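Local coordinates for protein ornithine carbamoyltransferase (PDB 3TPF) that transfers the carbamoyl group of carbamoyl phosphate to L-ornithine, giving L-citrulline and phosphate in arginine biosynthesis, at residues N288-Y291 against V292-L296. Residues are numbered along the deposited sequence; the frame is centred on the assembly and turned at random.
Sequences NRLY and VVKAL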
loop_
_atom_site.group_PDB
_atom_site.type_symbol
_atom_site.label_atom_id
_atom_site.label_comp_id
_atom_site.label_asym_id
_atom_site.label_seq_id
_atom_site.Cartn_x
_atom_site.Cartn_y
_atom_site.Cartn_z
ATOM N N ASN B 288 6.986 -21.283 3.797
ATOM C CA ASN B 288 6.399 -21.868 5.035
ATOM C C ASN B 288 6.265 -20.818 6.204
ATOM O O ASN B 288 5.550 -20.992 7.134
ATOM C CB ASN B 288 7.255 -23.029 5.527
ATOM C CG ASN B 288 6.949 -24.369 4.876
ATOM O OD1 ASN B 288 5.915 -24.535 4.271
ATOM N ND2 ASN B 288 7.877 -25.343 5.011
ATOM N N ARG B 289 6.884 -19.680 6.083
ATOM C CA ARG B 289 6.586 -18.559 6.991
ATOM C C ARG B 289 5.104 -18.136 7.071
ATOM O O ARG B 289 4.642 -17.604 8.063
ATOM C CB ARG B 289 7.347 -17.308 6.549
ATOM C CG ARG B 289 7.511 -16.353 7.672
ATOM C CD ARG B 289 8.999 -16.179 8.055
ATOM N NE ARG B 289 9.214 -14.741 8.206
ATOM C CZ ARG B 289 9.741 -13.960 7.277
ATOM N NH1 ARG B 289 9.747 -12.644 7.474
ATOM N NH2 ARG B 289 10.285 -14.486 6.159
ATOM N N LEU B 290 4.385 -18.369 5.981
ATOM C CA LEU B 290 2.968 -18.100 5.943
ATOM C C LEU B 290 2.247 -18.844 7.042
ATOM O O LEU B 290 1.497 -18.281 7.793
ATOM C CB LEU B 290 2.385 -18.498 4.600
ATOM C CG LEU B 290 0.859 -18.343 4.483
ATOM C CD1 LEU B 290 0.655 -16.866 4.745
ATOM C CD2 LEU B 290 0.270 -18.770 3.159
ATOM N N TYR B 291 2.474 -20.131 7.124
ATOM C CA TYR B 291 1.601 -21.037 7.931
ATOM C C TYR B 291 1.863 -20.773 9.386
ATOM O O TYR B 291 1.024 -20.920 10.241
ATOM C CB TYR B 291 1.844 -22.493 7.561
ATOM C CG TYR B 291 1.700 -22.693 6.084
ATOM C CD1 TYR B 291 0.464 -22.656 5.490
ATOM C CD2 TYR B 291 2.819 -22.843 5.259
ATOM C CE1 TYR B 291 0.330 -22.808 4.130
ATOM C CE2 TYR B 291 2.675 -23.000 3.883
ATOM C CZ TYR B 291 1.426 -22.996 3.332
ATOM O OH TYR B 291 1.223 -23.142 1.978
ATOM N N VAL B 292 3.068 -20.367 9.619
ATOM C CA VAL B 292 3.610 -20.180 10.963
ATOM C C VAL B 292 3.114 -18.841 11.512
ATOM O O VAL B 292 2.616 -18.744 12.618
ATOM C CB VAL B 292 5.166 -20.358 10.908
ATOM C CG1 VAL B 292 5.845 -19.473 11.871
ATOM C CG2 VAL B 292 5.541 -21.834 11.202
ATOM N N VAL B 293 3.170 -17.818 10.684
ATOM C CA VAL B 293 2.517 -16.559 11.068
ATOM C C VAL B 293 0.982 -16.767 11.310
ATOM O O VAL B 293 0.421 -16.284 12.297
ATOM C CB VAL B 293 2.792 -15.443 10.095
ATOM C CG1 VAL B 293 1.874 -14.241 10.398
ATOM C CG2 VAL B 293 4.343 -15.078 10.215
ATOM N N LYS B 294 0.341 -17.540 10.465
ATOM C CA LYS B 294 -1.074 -17.896 10.746
ATOM C C LYS B 294 -1.313 -18.436 12.129
ATOM O O LYS B 294 -2.140 -17.924 12.898
ATOM C CB LYS B 294 -1.576 -18.864 9.737
ATOM C CG LYS B 294 -2.016 -18.202 8.445
ATOM C CD LYS B 294 -2.103 -19.226 7.350
ATOM C CE LYS B 294 -3.414 -19.157 6.513
ATOM N NZ LYS B 294 -3.581 -20.342 5.641
ATOM N N ALA B 295 -0.521 -19.432 12.495
ATOM C CA ALA B 295 -0.651 -20.073 13.825
ATOM C C ALA B 295 -0.458 -19.006 14.888
ATOM O O ALA B 295 -1.199 -18.919 15.892
ATOM C CB ALA B 295 0.369 -21.200 14.024
ATOM N N LEU B 296 0.584 -18.231 14.695
ATOM C CA LEU B 296 0.988 -17.251 15.697
ATOM C C LEU B 296 -0.137 -16.266 15.945
ATOM O O LEU B 296 -0.479 -15.953 17.050
ATOM C CB LEU B 296 2.235 -16.478 15.161
ATOM C CG LEU B 296 2.882 -15.454 15.998
ATOM C CD1 LEU B 296 3.220 -15.985 17.373
ATOM C CD2 LEU B 296 4.172 -15.090 15.271
#
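R289 and V293 lie one turn apart on the long helix 279-302, and the N of V293 donates to the O of R289 at 3.0 Å. Two further i to i+4 bonds follow: K294 N reaches L290 O at 3.0 Å, and A295 N reaches Y291 O at 3.1 Å with a less straight N-H approach of 157°. The helix is kinked here: N of L290 and of Y291 make no i to i+4 bond to the turn before, and Y291 N takes N288 O, three residues back, at 3.2 Å; V292 N, 3.6 Å from that same oxygen, makes no bond to it.

Side chains leave the helix on different flanks. On V293, CG2 lies beside the backbone N and stands 4.3 Å from CG of R289, while the residue also packs on F54 and A57 of helix 48-60. The methylenes of K294 run back along the turn, CD standing 4.2 Å from CG of L290; a bend at chi3 (133°) interrupts the extended chain, whose NZ forms a salt bridge with E60. L290 suits this flank as an apolar neighbour to that aliphatic stem, and touches M91 of a neighbouring subunit. The broad ring of Y291 meets A23 and K27 of helix 13-28; compact V292 fits between A23 and L130 of helix 126-138.

Thus the helix packs through apolar groups on three helices, while polar ends are matched individually: N288 by K27, T135 and E138, K294 by E60. R289 NH1 bonds weakly to T50 OG1, and its side chain touches Q128; all three residues are predicted to bind carbamoyl phosphate, consistent with a C-terminal helix that brings an arginine to that site.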